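Local coordinates for outer membrane porin protein 32 (Delftia acidovorans, PDB 2FGQ), which forms trimeric, anion-selective channels through the bacterial outer membrane, each subunit a separate beta-barrel pore, at residues Arg42-Glu45 and Leu51-Gly54. Numbering follows the deposited sequence.
Sequences RGTE and LKAG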
ATOM      1  N   ARG A  42     -16.411  -1.348   0.903  1.00 11.54           N
ATOM      2  CA  ARG A  42     -17.342  -2.362   0.427  1.00 11.87           C
ATOM      3  C   ARG A  42     -18.528  -1.733  -0.213  1.00 11.35           C
ATOM      4  O   ARG A  42     -18.883  -0.589   0.044  1.00 14.08           O
ATOM      5  CB  ARG A  42     -17.768  -3.270   1.566  1.00 13.15           C
ATOM      6  CG  ARG A  42     -18.461  -2.560   2.681  1.00 15.35           C
ATOM      7  CD  ARG A  42     -18.764  -3.505   3.914  1.00 20.60           C
ATOM      8  NE  ARG A  42     -19.353  -2.721   5.005  1.00 25.77           N
ATOM      9  CZ  ARG A  42     -18.975  -2.705   6.289  1.00 33.54           C
ATOM     10  NH1 ARG A  42     -18.013  -3.487   6.794  1.00 34.72           N
ATOM     11  NH2 ARG A  42     -19.632  -1.904   7.112  1.00 36.49           N
ATOM     12  N   GLY A  43     -19.146  -2.457  -1.124  1.00 11.67           N
ATOM     13  CA  GLY A  43     -20.326  -1.922  -1.745  1.00 12.55           C
ATOM     14  C   GLY A  43     -21.241  -3.009  -2.216  1.00 12.54           C
ATOM     15  O   GLY A  43     -20.831  -4.140  -2.392  1.00 14.48           O
ATOM     16  N   THR A  44     -22.487  -2.619  -2.426  1.00 14.84           N
ATOM     17  CA  THR A  44     -23.496  -3.521  -2.912  1.00 16.72           C
ATOM     18  C   THR A  44     -24.292  -2.765  -3.973  1.00 15.40           C
ATOM     19  O   THR A  44     -24.568  -1.575  -3.821  1.00 18.64           O
ATOM     20  CB  THR A  44     -24.451  -3.987  -1.752  1.00 19.10           C
ATOM     21  OG1 THR A  44     -23.722  -4.789  -0.812  1.00 24.92           O
ATOM     22  CG2 THR A  44     -25.436  -4.923  -2.225  1.00 20.90           C
ATOM     23  N   GLU A  45     -24.653  -3.444  -5.044  1.00 14.41           N
ATOM     24  CA  GLU A  45     -25.464  -2.874  -6.098  1.00 14.37           C
ATOM     25  C   GLU A  45     -26.664  -3.795  -6.343  1.00 14.43           C
ATOM     26  O   GLU A  45     -26.497  -4.966  -6.583  1.00 14.86           O
ATOM     27  CB  GLU A  45     -24.662  -2.815  -7.396  1.00 14.11           C
ATOM     28  CG  GLU A  45     -25.441  -2.228  -8.566  1.00 15.03           C
ATOM     29  CD  GLU A  45     -24.745  -2.377  -9.921  1.00 16.11           C
ATOM     30  OE1 GLU A  45     -23.645  -2.963  -9.976  1.00 18.39           O
ATOM     31  OE2 GLU A  45     -25.324  -1.926 -10.946  1.00 18.43           O
ATOM     32  N   LEU A  51     -31.326  -9.907  -7.318  1.00 18.79           N
ATOM     33  CA  LEU A  51     -29.883 -10.184  -7.477  1.00 17.35           C
ATOM     34  C   LEU A  51     -29.088  -8.951  -7.086  1.00 15.87           C
ATOM     35  O   LEU A  51     -29.488  -7.850  -7.414  1.00 15.84           O
ATOM     36  CB  LEU A  51     -29.597 -10.527  -8.920  1.00 17.77           C
ATOM     37  CG  LEU A  51     -28.201 -11.044  -9.290  1.00 20.14           C
ATOM     38  CD1 LEU A  51     -27.904 -12.383  -8.567  1.00 20.42           C
ATOM     39  CD2 LEU A  51     -28.051 -11.171 -10.794  1.00 21.66           C
ATOM     40  N   LYS A  52     -27.969  -9.151  -6.400  1.00 14.58           N
ATOM     41  CA  LYS A  52     -27.107  -8.059  -5.972  1.00 15.38           C
ATOM     42  C   LYS A  52     -25.650  -8.402  -6.320  1.00 13.77           C
ATOM     43  O   LYS A  52     -25.241  -9.552  -6.255  1.00 16.02           O
ATOM     44  CB  LYS A  52     -27.204  -7.847  -4.467  1.00 16.81           C
ATOM     45  CG  LYS A  52     -28.556  -7.371  -3.984  1.00 21.14           C
ATOM     46  CD  LYS A  52     -28.491  -7.044  -2.492  1.00 27.94           C
ATOM     47  CE  LYS A  52     -29.897  -6.789  -1.900  1.00 32.97           C
ATOM     48  NZ  LYS A  52     -30.695  -5.829  -2.729  1.00 38.01           N
ATOM     49  N   ALA A  53     -24.893  -7.400  -6.733  1.00 12.62           N
ATOM     50  CA  ALA A  53     -23.463  -7.533  -6.893  1.00 12.24           C
ATOM     51  C   ALA A  53     -22.791  -6.829  -5.741  1.00 13.10           C
ATOM     52  O   ALA A  53     -23.271  -5.817  -5.256  1.00 15.79           O
ATOM     53  CB  ALA A  53     -23.013  -6.917  -8.193  1.00 13.60           C
ATOM     54  N   GLY A  54     -21.646  -7.338  -5.335  1.00 11.45           N
ATOM     55  CA  GLY A  54     -20.911  -6.715  -4.234  1.00 12.33           C
ATOM     56  C   GLY A  54     -19.433  -6.756  -4.481  1.00 10.01           C
ATOM     57  O   GLY A  54     -18.934  -7.528  -5.269  1.00 11.38           O
TER
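Glu45 and Ala53 face each other as an antiparallel hydrogen-bonded pair in the hairpin of strands 26-48 and 51-60, neighbours in the 16-stranded porin barrel, close to the turn that links them. Two backbone bonds close the pair: Glu45 N to Ala53 O at 2.8 Å, and Ala53 N to Glu45 O at 2.9 Å. Both side chains lie on the same face of the sheet, turned to the second subunit of the trimer. With CG anti to the backbone N (chi1 180°) and the chain extended beyond it, Glu45 reaches past the small methyl of Ala53; Glu45 OE1 lies 4.4 Å from Ala53 CB. In the buried carboxylate, Glu45 OE2 hydrogen-bonds Ser283 OG and Glu45 OE1 hydrogen-bonds Thr286 OG1, both of that second subunit, with a weak hydrogen bond between OE1 and NE2 of the same subunit's His330; Ala53 packs on the same Thr286. One step along, Thr44 pairs with Gly54 at a non-hydrogen-bonded site, where Thr44 CA and Gly54 CA lie 4.3 Å apart. The face away from Glu45 and Ala53 carries the more exposed Thr44 and Lys52, whose side chains run diagonally across each other. Thr44 CG2, anti to the backbone N, meets the aliphatic part of the lysine, 3.7 Å from Lys52 CD. A CA-H...O contact supplements the Ala53 N bond to Glu45 O, with Lys52 CA 3.2 Å from that oxygen.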